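Local coordinates for protein metallopeptidase containing co-catalytic metalloactive site (Shewanella denitrificans OS217, PDB 3B2Y) that probably acts as a zinc-dependent metallocarboxypeptidase of the M14 family and holds a nickel ion in its metal site in this crystal, at residues 18-23 with 82-87; 123-128 with 145-150; 166-171 with 242-247. All coordinates share one frame; numbering follows the deposited sequence. Where two conformers were deposited one is given.

Interaction 1. Residues 18-23 with 82-87; sequences FNCQSN and GPWGML
With CG anti to its carbonyl carbon (chi1 -66°), W84 leaves helix 82-87 toward the turn of 18-23, where F18 takes the same first torsion and brings its ring against the indole. The two side chains slide past one another in opposite directions. W84 CE3 sits over one face of the F18 ring, toward the rim, 3.5 Å from F18 CG, and the six-membered rings are inclined at 43°, so the pair is neither a parallel stack nor T-shaped. One turn further along the helix, L87 CG meets F18 CE1 at 3.8 Å. The short strand 20-21 pairs antiparallel with 14-15, and N19 and C20 both face S15 in a G1 beta bulge. C20 meets the indole in an oblique sulfur-aromatic contact, with SG 3.6 Å from W84 CH2. At the pyrrole edge, W84 NE1 donates to the backbone O of S22 over 2.9 Å; the N-H...O angle of 166° and the acceptor's place in the indole plane fix the rotation of the ring. S22 is itself tied back to W13 by backbone and side-chain bonds. F28 meets the indole edge-to-face, and V257 of helix 253-271 touches both F18 and W84.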
ATOM      1  N   PHE A  18      16.666   7.288  -4.461  1.00 29.82           N
ATOM      2  CA  PHE A  18      17.204   5.926  -4.569  1.00 30.96           C
ATOM      3  C   PHE A  18      18.284   5.782  -5.645  1.00 30.29           C
ATOM      4  O   PHE A  18      18.932   4.733  -5.756  1.00 33.82           O
ATOM      5  CB  PHE A  18      16.055   4.924  -4.690  1.00 31.95           C
ATOM      6  CG  PHE A  18      15.181   4.881  -3.463  1.00 32.96           C
ATOM      7  CD1 PHE A  18      15.613   4.212  -2.315  1.00 41.90           C
ATOM      8  CD2 PHE A  18      13.972   5.543  -3.438  1.00 31.48           C
ATOM      9  CE1 PHE A  18      14.833   4.195  -1.167  1.00 33.87           C
ATOM     10  CE2 PHE A  18      13.187   5.546  -2.309  1.00 31.71           C
ATOM     11  CZ  PHE A  18      13.605   4.866  -1.171  1.00 37.16           C
ATOM     12  N   ASN A  19      18.498   6.848  -6.401  1.00 29.12           N
ATOM     13  CA  ASN A  19      19.450   6.880  -7.510  1.00 30.39           C
ATOM     14  C   ASN A  19      19.238   5.750  -8.493  1.00 30.34           C
ATOM     15  O   ASN A  19      20.185   5.077  -8.914  1.00 31.46           O
ATOM     16  CB  ASN A  19      20.898   6.880  -6.994  1.00 32.50           C
ATOM     17  CG  ASN A  19      21.897   7.272  -8.068  1.00 43.68           C
ATOM     18  OD1 ASN A  19      21.539   7.885  -9.095  1.00 47.37           O
ATOM     19  ND2 ASN A  19      23.173   6.935  -7.837  1.00 54.90           N
ATOM     20  N   CYS A  20      17.982   5.512  -8.850  1.00 30.00           N
ATOM     21  CA  CYS A  20      17.702   4.506  -9.831  1.00 29.82           C
ATOM     22  C   CYS A  20      16.378   4.786 -10.481  1.00 30.24           C
ATOM     23  O   CYS A  20      15.670   5.696 -10.088  1.00 34.56           O
ATOM     24  CB  CYS A  20      17.673   3.144  -9.136  1.00 33.38           C
ATOM     25  SG  CYS A  20      16.379   2.957  -7.950  1.00 33.01           S
ATOM     26  N   GLN A  21      16.049   3.987 -11.482  1.00 30.34           N
ATOM     27  CA  GLN A  21      14.748   4.030 -12.084  1.00 28.64           C
ATOM     28  C   GLN A  21      13.720   3.304 -11.248  1.00 29.70           C
ATOM     29  O   GLN A  21      14.014   2.325 -10.504  1.00 28.44           O
ATOM     30  CB  GLN A  21      14.810   3.376 -13.459  1.00 32.41           C
ATOM     31  CG  GLN A  21      13.701   3.824 -14.387  1.00 29.09           C
ATOM     32  CD  GLN A  21      14.130   3.669 -15.888  1.00 39.88           C
ATOM     33  OE1 GLN A  21      14.512   4.636 -16.517  1.00 38.93           O
ATOM     34  NE2 GLN A  21      14.069   2.454 -16.414  1.00 36.37           N
ATOM     35  N   SER A  22      12.480   3.751 -11.393  1.00 26.05           N
ATOM     36  CA  SER A  22      11.409   3.256 -10.605  1.00 27.33           C
ATOM     37  C   SER A  22      11.071   1.776 -10.753  1.00 28.26           C
ATOM     38  O   SER A  22      10.430   1.220  -9.886  1.00 28.03           O
ATOM     39  CB  SER A  22      10.156   4.125 -10.801  1.00 27.89           C
ATOM     40  OG  SER A  22       9.709   4.152 -12.110  1.00 28.09           O
ATOM     41  N   ASN A  23      11.424   1.174 -11.891  1.00 27.23           N
ATOM     42  CA  ASN A  23      11.148  -0.235 -12.161  1.00 27.41           C
ATOM     43  C   ASN A  23      12.367  -1.115 -11.954  1.00 31.31           C
ATOM     44  O   ASN A  23      12.382  -2.260 -12.428  1.00 30.28           O
ATOM     45  CB  ASN A  23      10.523  -0.447 -13.548  1.00 29.18           C
ATOM     46  CG  ASN A  23      11.492  -0.183 -14.652  1.00 26.44           C
ATOM     47  OD1 ASN A  23      12.429   0.600 -14.455  1.00 27.67           O
ATOM     48  ND2 ASN A  23      11.306  -0.810 -15.816  1.00 27.00           N
ATOM     49  N   GLY A  82       4.487   3.742  -4.274  1.00 34.06           N
ATOM     50  CA  GLY A  82       4.122   2.976  -3.089  1.00 31.37           C
ATOM     51  C   GLY A  82       5.271   2.128  -2.515  1.00 33.74           C
ATOM     52  O   GLY A  82       5.707   2.334  -1.390  1.00 33.25           O
ATOM     53  N   PRO A  83       5.743   1.137  -3.279  1.00 30.47           N
ATOM     54  CA  PRO A  83       6.786   0.272  -2.743  1.00 31.63           C
ATOM     55  C   PRO A  83       8.059   1.074  -2.404  1.00 29.74           C
ATOM     56  O   PRO A  83       8.650   0.858  -1.342  1.00 28.89           O
ATOM     57  CB  PRO A  83       7.001  -0.745  -3.852  1.00 31.41           C
ATOM     58  CG  PRO A  83       5.744  -0.694  -4.609  1.00 33.80           C
ATOM     59  CD  PRO A  83       5.342   0.708  -4.620  1.00 31.12           C
ATOM     60  N   TRP A  84       8.435   2.058  -3.240  1.00 30.28           N
ATOM     61  CA  TRP A  84       9.594   2.903  -2.891  1.00 29.50           C
ATOM     62  C   TRP A  84       9.298   3.814  -1.662  1.00 25.96           C
ATOM     63  O   TRP A  84      10.201   4.085  -0.873  1.00 25.42           O
ATOM     64  CB  TRP A  84      10.127   3.733  -4.075  1.00 29.45           C
ATOM     65  CG  TRP A  84      10.705   2.911  -5.180  1.00 31.43           C
ATOM     66  CD1 TRP A  84      10.110   2.600  -6.323  1.00 33.08           C
ATOM     67  CD2 TRP A  84      11.992   2.307  -5.201  1.00 26.41           C
ATOM     68  NE1 TRP A  84      10.938   1.840  -7.111  1.00 28.47           N
ATOM     69  CE2 TRP A  84      12.118   1.651  -6.441  1.00 31.96           C
ATOM     70  CE3 TRP A  84      13.063   2.254  -4.289  1.00 30.68           C
ATOM     71  CZ2 TRP A  84      13.225   0.903  -6.758  1.00 29.14           C
ATOM     72  CZ3 TRP A  84      14.195   1.538  -4.625  1.00 30.62           C
ATOM     73  CH2 TRP A  84      14.286   0.900  -5.874  1.00 31.48           C
ATOM     74  N   GLY A  85       8.034   4.257  -1.537  1.00 28.69           N
ATOM     75  CA  GLY A  85       7.536   4.989  -0.361  1.00 29.21           C
ATOM     76  C   GLY A  85       7.728   4.174   0.898  1.00 29.41           C
ATOM     77  O   GLY A  85       8.202   4.692   1.928  1.00 29.15           O
HETATM   78  N   MSE A  86       7.428   2.880   0.828  1.00 30.43           N
HETATM   79  CA  MSE A  86       7.646   2.021   1.987  1.00 35.21           C
HETATM   80  C   MSE A  86       9.098   1.862   2.365  1.00 30.68           C
HETATM   81  O   MSE A  86       9.445   1.828   3.526  1.00 28.86           O
HETATM   82  CB  MSE A  86       7.009   0.658   1.777  1.00 36.34           C
HETATM   83  CG  MSE A  86       6.754  -0.048   3.130  1.00 47.15           C
HETATM   84 SE   MSE A  86       5.856  -1.750   2.842  0.75 54.94          SE
HETATM   85  CE  MSE A  86       4.348  -1.002   1.758  1.00 39.20           C
ATOM     86  N   LEU A  87       9.960   1.718   1.373  1.00 31.38           N
ATOM     87  CA  LEU A  87      11.384   1.651   1.613  1.00 31.21           C
ATOM     88  C   LEU A  87      11.927   2.919   2.279  1.00 31.01           C
ATOM     89  O   LEU A  87      12.792   2.842   3.175  1.00 28.43           O
ATOM     90  CB  LEU A  87      12.109   1.327   0.313  1.00 28.43           C
ATOM     91  CG  LEU A  87      13.570   0.967   0.324  1.00 41.22           C
ATOM     92  CD1 LEU A  87      13.878  -0.089   1.390  1.00 37.89           C
ATOM     93  CD2 LEU A  87      13.869   0.447  -1.075  1.00 33.03           C
TER

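Interaction 2. Residues 123-128 with 145-150; sequences FGENPN and SLEGKL
F123 opens the contact by reaching across to L146, its CE2 3.6 Å from L146 CD2. The two side chains meet at a slant, and this is the apolar, outer end of the contact.

Next comes E125. Its CG is anti to the carbonyl carbon (chi1 -53°) and the chain runs extended from there, which lays the carboxylate against the start of helix 146-150. L146 N donates to E125 OE1 over 2.9 Å, on the syn side but well out of the carboxylate plane. The other oxygen, OE2, is joined to K149 NZ through one water. The E125 carboxylate, set at the N-terminal end of the helix, would probably interact favourably with its dipole. E147 OE1 lies 4.4 Å from E125 OE1, a proximity of like charges likely to be eased by N121, whose ND2 donates to both.

N126 turns away from the helix; its OD1 accepts from N128 N in an Asx turn and also from H76, a nickel ligand, making N126 a second-shell residue of the metal site.

P127 then packs on S145, with its CA 3.2 Å from S145 OG. S145 is the N-cap residue; its OG accepts from G148 N at 3.0 Å and donates to E147 OE1 at 2.8 Å, nearly along the C-O axis of the carboxylate. The P127 ring lies alongside the E147 side chain, CG 3.9 Å from OE1. A second water accepts from S145 N and donates weakly to P127 O.

The loop thus lies over the N-terminal end of helix 146-152, while E147 and L150 turn to I54 of strand 52-58 and P127 touches N110, just before helix 111-115.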
ATOM      1  N   PHE A 123       0.551 -11.552 -16.876  1.00 32.93           N
ATOM      2  CA  PHE A 123      -0.529 -12.357 -17.402  1.00 36.33           C
ATOM      3  C   PHE A 123      -1.813 -11.556 -17.701  1.00 35.31           C
ATOM      4  O   PHE A 123      -2.831 -12.130 -18.143  1.00 38.31           O
ATOM      5  CB  PHE A 123      -0.814 -13.559 -16.478  1.00 32.64           C
ATOM      6  CG  PHE A 123       0.428 -14.205 -15.862  1.00 35.80           C
ATOM      7  CD1 PHE A 123       1.266 -15.053 -16.583  1.00 38.18           C
ATOM      8  CD2 PHE A 123       0.731 -13.978 -14.544  1.00 40.14           C
ATOM      9  CE1 PHE A 123       2.386 -15.628 -15.976  1.00 43.99           C
ATOM     10  CE2 PHE A 123       1.849 -14.552 -13.929  1.00 44.65           C
ATOM     11  CZ  PHE A 123       2.673 -15.369 -14.637  1.00 37.00           C
ATOM     12  N   GLY A 124      -1.773 -10.226 -17.570  1.00 31.72           N
ATOM     13  CA  GLY A 124      -2.902  -9.361 -17.925  1.00 34.49           C
ATOM     14  C   GLY A 124      -3.972  -9.246 -16.852  1.00 34.73           C
ATOM     15  O   GLY A 124      -5.069  -8.806 -17.147  1.00 33.38           O
ATOM     16  N   GLU A 125      -3.664  -9.639 -15.622  1.00 32.43           N
ATOM     17  CA  GLU A 125      -4.670  -9.638 -14.543  1.00 33.54           C
ATOM     18  C   GLU A 125      -4.401  -8.460 -13.596  1.00 29.30           C
ATOM     19  O   GLU A 125      -3.246  -8.157 -13.307  1.00 27.69           O
ATOM     20  CB  GLU A 125      -4.555 -10.949 -13.697  1.00 32.42           C
ATOM     21  CG  GLU A 125      -4.605 -12.313 -14.484  1.00 33.67           C
ATOM     22  CD  GLU A 125      -4.246 -13.549 -13.580  1.00 41.91           C
ATOM     23  OE1 GLU A 125      -3.212 -13.506 -12.847  1.00 31.22           O
ATOM     24  OE2 GLU A 125      -5.048 -14.527 -13.578  1.00 40.43           O
ATOM     25  N   ASN A 126      -5.476  -7.895 -13.054  1.00 33.20           N
ATOM     26  CA  ASN A 126      -5.432  -6.881 -11.987  1.00 31.33           C
ATOM     27  C   ASN A 126      -5.341  -7.575 -10.583  1.00 32.00           C
ATOM     28  O   ASN A 126      -6.348  -8.157 -10.109  1.00 28.94           O
ATOM     29  CB  ASN A 126      -6.687  -6.051 -12.041  1.00 30.83           C
ATOM     30  CG  ASN A 126      -6.671  -4.867 -11.075  1.00 31.89           C
ATOM     31  OD1 ASN A 126      -5.911  -4.810 -10.111  1.00 31.47           O
ATOM     32  ND2 ASN A 126      -7.523  -3.880 -11.376  1.00 36.37           N
ATOM     33  N   PRO A 127      -4.169  -7.524  -9.918  1.00 30.98           N
ATOM     34  CA  PRO A 127      -4.015  -8.151  -8.610  1.00 30.37           C
ATOM     35  C   PRO A 127      -4.900  -7.571  -7.461  1.00 26.69           C
ATOM     36  O   PRO A 127      -5.000  -8.188  -6.413  1.00 31.20           O
ATOM     37  CB  PRO A 127      -2.529  -7.924  -8.297  1.00 32.33           C
ATOM     38  CG  PRO A 127      -1.891  -7.780  -9.642  1.00 34.63           C
ATOM     39  CD  PRO A 127      -2.900  -6.901 -10.318  1.00 29.11           C
ATOM     40  N   ASN A 128      -5.498  -6.398  -7.638  1.00 29.84           N
ATOM     41  CA  ASN A 128      -6.328  -5.840  -6.588  1.00 29.02           C
ATOM     42  C   ASN A 128      -7.808  -6.050  -6.826  1.00 33.84           C
ATOM     43  O   ASN A 128      -8.648  -5.238  -6.446  1.00 33.66           O
ATOM     44  CB  ASN A 128      -6.007  -4.363  -6.414  1.00 30.60           C
ATOM     45  CG  ASN A 128      -6.423  -3.840  -5.054  1.00 30.10           C
ATOM     46  OD1 ASN A 128      -6.452  -4.592  -4.067  1.00 33.01           O
ATOM     47  ND2 ASN A 128      -6.914  -2.601  -5.040  1.00 33.63           N
ATOM     48  N   SER A 145      -6.327 -12.515  -9.470  1.00 31.43           N
ATOM     49  CA  SER A 145      -5.091 -12.780 -10.155  1.00 30.67           C
ATOM     50  C   SER A 145      -4.354 -13.938  -9.494  1.00 28.55           C
ATOM     51  O   SER A 145      -4.682 -14.334  -8.390  1.00 27.88           O
ATOM     52  CB  SER A 145      -4.183 -11.552 -10.119  1.00 33.22           C
ATOM     53  OG  SER A 145      -3.577 -11.325  -8.820  1.00 34.36           O
ATOM     54  N   LEU A 146      -3.299 -14.395 -10.133  1.00 29.39           N
ATOM     55  CA  LEU A 146      -2.426 -15.357  -9.528  1.00 31.81           C
ATOM     56  C   LEU A 146      -1.931 -14.876  -8.131  1.00 31.75           C
ATOM     57  O   LEU A 146      -2.001 -15.625  -7.127  1.00 30.78           O
ATOM     58  CB  LEU A 146      -1.238 -15.579 -10.495  1.00 31.05           C
ATOM     59  CG  LEU A 146      -0.224 -16.589 -10.093  1.00 39.12           C
ATOM     60  CD1 LEU A 146      -0.991 -17.877  -9.812  1.00 39.25           C
ATOM     61  CD2 LEU A 146       0.793 -16.689 -11.285  1.00 34.65           C
ATOM     62  N   GLU A 147      -1.455 -13.627  -8.057  1.00 32.26           N
ATOM     63  CA  GLU A 147      -0.998 -13.025  -6.793  1.00 32.61           C
ATOM     64  C   GLU A 147      -2.113 -12.985  -5.748  1.00 32.31           C
ATOM     65  O   GLU A 147      -1.866 -13.332  -4.602  1.00 29.95           O
ATOM     66  CB  GLU A 147      -0.401 -11.629  -6.983  1.00 36.27           C
ATOM     67  CG  GLU A 147       0.774 -11.552  -8.008  1.00 42.17           C
ATOM     68  CD  GLU A 147       0.334 -11.583  -9.478  1.00 41.52           C
ATOM     69  OE1 GLU A 147      -0.890 -11.510  -9.697  1.00 39.87           O
ATOM     70  OE2 GLU A 147       1.201 -11.719 -10.409  1.00 44.75           O
ATOM     71  N   GLY A 148      -3.314 -12.580  -6.144  1.00 30.18           N
ATOM     72  CA  GLY A 148      -4.474 -12.640  -5.260  1.00 31.16           C
ATOM     73  C   GLY A 148      -4.755 -14.015  -4.686  1.00 28.81           C
ATOM     74  O   GLY A 148      -5.100 -14.174  -3.527  1.00 29.67           O
ATOM     75  N   LYS A 149      -4.701 -15.028  -5.527  1.00 26.70           N
ATOM     76  CA  LYS A 149      -4.878 -16.366  -5.046  1.00 30.67           C
ATOM     77  C   LYS A 149      -3.825 -16.750  -3.994  1.00 30.89           C
ATOM     78  O   LYS A 149      -4.141 -17.466  -3.025  1.00 33.15           O
ATOM     79  CB  LYS A 149      -4.851 -17.349  -6.206  1.00 32.66           C
ATOM     80  CG  LYS A 149      -6.052 -17.181  -7.104  1.00 25.73           C
ATOM     81  CD  LYS A 149      -5.924 -18.074  -8.366  1.00 33.33           C
ATOM     82  CE  LYS A 149      -7.260 -18.019  -9.168  1.00 35.05           C
ATOM     83  NZ  LYS A 149      -7.332 -16.798  -9.920  1.00 44.55           N
ATOM     84  N   LEU A 150      -2.579 -16.324  -4.203  1.00 29.46           N
ATOM     85  CA  LEU A 150      -1.494 -16.668  -3.272  1.00 30.34           C
ATOM     86  C   LEU A 150      -1.701 -15.946  -1.946  1.00 29.39           C
ATOM     87  O   LEU A 150      -1.474 -16.495  -0.892  1.00 33.48           O
ATOM     88  CB  LEU A 150      -0.125 -16.280  -3.842  1.00 32.60           C
ATOM     89  CG  LEU A 150       0.308 -16.975  -5.150  1.00 37.39           C
ATOM     90  CD1 LEU A 150       1.596 -16.291  -5.758  1.00 37.31           C
ATOM     91  CD2 LEU A 150       0.475 -18.577  -4.912  1.00 33.51           C
TER
HETATM   92  O   HOH W   1      -5.343 -16.679 -11.861  1.00 28.41           O
HETATM   93  O   HOH W   2      -6.392 -10.629  -7.217  1.00 22.33           O

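Interaction 3. Residues 166-171 with 242-247; sequences ILTCHE and AACSET. With NI (nickel (II) ion), chain C.
E171 and T247 cross at a slant at the C-terminal ends of two parallel strands. E171 CG stands anti to the carbonyl carbon (chi1 -50°) and the chain continues extended, bringing OE1 alongside the T247 hydroxyl. T247 OG1 donates to E171 OE1 over 2.9 Å, on the anti side and out of the carboxylate plane. R256 makes a salt bridge to the same oxygen and A81 N donates to OE2, so the buried carboxylate is held through both oxygens. Replacing E171 by alanine is likely to leave R256 without this counter-charge and the T247 hydroxyl without this acceptor.

On the other face of the sheet H170 and E246 stand next to each other. H170 ND1 binds nickel at 2.2 Å, and H76 and E79 complete the protein ligands. The E246 chain, bent at chi2, folds back so that OE2 comes within 3.6 Å of H170 CB, and the carboxylate lies close to a nickel-bound water. E246 is the predicted proton donor/acceptor, and the placement suits that role, as in other M14 peptidases. C244 SG meets the imidazole obliquely, 3.3 Å from H170 CD2, in a sulfur-aromatic contact.

A parallel ladder runs from A243 N to I166 O (2.9 Å) up to T247 N and H170 O (3.1 Å), and the strand segments are inclined at 28°.

The pair forms the centre of the mixed sheet, between strand 68-73 beside 165-172 and strand 179-183 beside 242-248. Helix 253-271 packs on L167 and C169, helix 191-201 on A243, S245 and T247, and helix 230-236 covers I166, T168, A242 and C244 on the H170 face.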
ATOM      1  N   ILE A 166      -5.463  -1.456   8.390  0.50 26.01           N
ATOM      2  CA  ILE A 166      -4.738  -1.705   7.121  0.50 26.22           C
ATOM      3  C   ILE A 166      -4.664  -0.440   6.256  0.50 26.61           C
ATOM      4  O   ILE A 166      -5.695   0.200   5.990  0.50 25.79           O
ATOM      5  CB  ILE A 166      -5.291  -2.963   6.312  0.50 26.69           C
ATOM      6  CG1 ILE A 166      -4.838  -2.992   4.846  0.50 30.39           C
ATOM      7  CG2 ILE A 166      -6.843  -3.101   6.370  0.50 26.16           C
ATOM      8  CD1 ILE A 166      -3.369  -2.993   4.698  0.50 27.85           C
ATOM      9  N   LEU A 167      -3.441  -0.130   5.759  1.00 26.79           N
ATOM     10  CA  LEU A 167      -3.226   0.941   4.797  1.00 27.66           C
ATOM     11  C   LEU A 167      -2.583   0.318   3.570  1.00 28.13           C
ATOM     12  O   LEU A 167      -1.644  -0.429   3.666  1.00 31.64           O
ATOM     13  CB  LEU A 167      -2.287   1.992   5.350  1.00 27.04           C
ATOM     14  CG  LEU A 167      -1.784   3.131   4.456  1.00 29.36           C
ATOM     15  CD1 LEU A 167      -2.911   4.045   4.011  1.00 30.51           C
ATOM     16  CD2 LEU A 167      -0.672   3.955   5.143  1.00 31.40           C
ATOM     17  N   THR A 168      -3.202   0.581   2.432  0.50 29.48           N
ATOM     18  CA  THR A 168      -2.642   0.305   1.124  0.50 29.37           C
ATOM     19  C   THR A 168      -2.244   1.627   0.471  0.50 29.59           C
ATOM     20  O   THR A 168      -2.979   2.695   0.541  0.50 26.92           O
ATOM     21  CB  THR A 168      -3.637  -0.443   0.188  0.50 33.63           C
ATOM     22  OG1 THR A 168      -4.812   0.342   0.014  0.50 40.16           O
ATOM     23  CG2 THR A 168      -4.071  -1.737   0.764  0.50 26.45           C
ATOM     24  N   CYS A 169      -1.082   1.577  -0.164  1.00 31.70           N
ATOM     25  CA  CYS A 169      -0.513   2.758  -0.776  1.00 31.83           C
ATOM     26  C   CYS A 169      -0.533   2.591  -2.266  1.00 35.50           C
ATOM     27  O   CYS A 169       0.318   1.882  -2.835  1.00 33.45           O
ATOM     28  CB  CYS A 169       0.919   2.927  -0.287  1.00 36.27           C
ATOM     29  SG  CYS A 169       0.826   3.473   1.481  1.00 47.17           S
ATOM     30  N   HIS A 170      -1.517   3.229  -2.864  1.00 28.05           N
ATOM     31  CA  HIS A 170      -1.685   3.329  -4.290  1.00 28.05           C
ATOM     32  C   HIS A 170      -1.353   4.694  -4.926  1.00 32.96           C
ATOM     33  O   HIS A 170      -1.061   5.712  -4.274  1.00 29.57           O
ATOM     34  CB  HIS A 170      -3.147   2.968  -4.642  1.00 31.79           C
ATOM     35  CG  HIS A 170      -3.476   1.504  -4.460  1.00 31.50           C
ATOM     36  ND1 HIS A 170      -3.835   0.668  -5.505  1.00 39.12           N
ATOM     37  CD2 HIS A 170      -3.546   0.752  -3.340  1.00 40.78           C
ATOM     38  CE1 HIS A 170      -4.053  -0.549  -5.031  1.00 48.62           C
ATOM     39  NE2 HIS A 170      -3.904  -0.521  -3.719  1.00 42.07           N
ATOM     40  N   GLU A 171      -1.444   4.719  -6.239  1.00 30.43           N
ATOM     41  CA  GLU A 171      -1.339   5.964  -6.949  1.00 33.97           C
ATOM     42  C   GLU A 171      -2.388   6.008  -8.031  1.00 32.36           C
ATOM     43  O   GLU A 171      -2.803   4.984  -8.569  1.00 35.97           O
ATOM     44  CB  GLU A 171       0.025   6.143  -7.602  1.00 31.43           C
ATOM     45  CG  GLU A 171       1.287   5.923  -6.744  1.00 38.70           C
ATOM     46  CD  GLU A 171       2.482   6.705  -7.321  1.00 40.16           C
ATOM     47  OE1 GLU A 171       2.540   7.936  -7.060  1.00 42.44           O
ATOM     48  OE2 GLU A 171       3.373   6.085  -8.001  1.00 38.75           O
ATOM     49  N   ALA A 242      -9.468   0.991   7.715  1.00 26.95           N
ATOM     50  CA  ALA A 242      -8.695   0.802   6.513  1.00 29.49           C
ATOM     51  C   ALA A 242      -8.625   2.050   5.698  1.00 28.16           C
ATOM     52  O   ALA A 242      -9.561   2.841   5.642  1.00 27.68           O
ATOM     53  CB  ALA A 242      -9.219  -0.420   5.637  1.00 27.17           C
ATOM     54  N   ALA A 243      -7.532   2.177   4.969  1.00 28.83           N
ATOM     55  CA  ALA A 243      -7.439   3.269   4.000  1.00 30.26           C
ATOM     56  C   ALA A 243      -6.630   2.852   2.787  1.00 34.20           C
ATOM     57  O   ALA A 243      -5.805   1.989   2.847  1.00 28.41           O
ATOM     58  CB  ALA A 243      -6.824   4.535   4.640  1.00 26.68           C
ATOM     59  N   CYS A 244      -6.914   3.495   1.671  1.00 35.02           N
ATOM     60  CA  CYS A 244      -6.093   3.340   0.479  1.00 33.34           C
ATOM     61  C   CYS A 244      -5.720   4.738   0.034  1.00 33.89           C
ATOM     62  O   CYS A 244      -6.612   5.518  -0.354  1.00 33.00           O
ATOM     63  CB  CYS A 244      -6.912   2.616  -0.567  1.00 36.24           C
ATOM     64  SG  CYS A 244      -6.134   2.498  -2.180  1.00 44.49           S
ATOM     65  N   SER A 245      -4.448   5.105   0.174  1.00 30.84           N
ATOM     66  CA  SER A 245      -4.036   6.424  -0.299  1.00 32.92           C
ATOM     67  C   SER A 245      -3.814   6.369  -1.800  1.00 29.38           C
ATOM     68  O   SER A 245      -3.412   5.329  -2.374  1.00 34.44           O
ATOM     69  CB  SER A 245      -2.796   6.903   0.423  1.00 35.42           C
ATOM     70  OG  SER A 245      -1.798   5.921   0.425  1.00 35.83           O
ATOM     71  N   GLU A 246      -4.047   7.500  -2.444  1.00 32.98           N
ATOM     72  CA  GLU A 246      -3.829   7.642  -3.870  1.00 31.63           C
ATOM     73  C   GLU A 246      -3.002   8.908  -4.114  1.00 32.28           C
ATOM     74  O   GLU A 246      -3.578  10.032  -4.115  1.00 33.06           O
ATOM     75  CB  GLU A 246      -5.167   7.793  -4.583  1.00 34.72           C
ATOM     76  CG  GLU A 246      -6.056   6.544  -4.555  1.00 34.80           C
ATOM     77  CD  GLU A 246      -5.655   5.495  -5.580  1.00 41.56           C
ATOM     78  OE1 GLU A 246      -4.690   5.724  -6.347  1.00 49.34           O
ATOM     79  OE2 GLU A 246      -6.314   4.428  -5.606  1.00 48.19           O
ATOM     80  N   THR A 247      -1.689   8.742  -4.305  1.00 31.15           N
ATOM     81  CA  THR A 247      -0.838   9.864  -4.752  1.00 31.42           C
ATOM     82  C   THR A 247      -0.955  10.074  -6.293  1.00 31.09           C
ATOM     83  O   THR A 247      -1.213   9.120  -7.057  1.00 28.71           O
ATOM     84  CB  THR A 247       0.617   9.700  -4.246  1.00 33.22           C
ATOM     85  OG1 THR A 247       1.105   8.391  -4.566  1.00 34.18           O
ATOM     86  CG2 THR A 247       0.700   9.893  -2.692  1.00 36.46           C
TER
HETATM   87 NI    NI C 275      -3.821   1.211  -7.674  0.70 29.97          NI
HETATM   88  O   HOH W   3      -0.542   6.400  -1.733  1.00 38.31           O
HETATM   89  O   HOH W   4      -4.785   3.297  -7.815  1.00 34.23           O
HETATM   90  O   HOH W   5      -5.597   1.293  -8.031  1.00 40.30           O

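In the fold
Interaction 3 is the hub: its strands carry H170 and E246, and the other two contacts touch it from different parts of the chain. Helix 82-87 of interaction 1 follows closely on the nickel ligands H76 and E79 and packs on the central strand through G82 CA, 4.3 Å from C169 CB. The loop of interaction 2 approaches the metal more directly, with N128 ND2 3.5 Å from H170 CE1 and the N126 side chain about 7 Å from the nickel. Interactions 1 and 2 do not touch; their nearest atoms are about 12 Å apart. Centre to centre, interaction 3 lies about 16 Å from interaction 1 and about 18 Å from interaction 2.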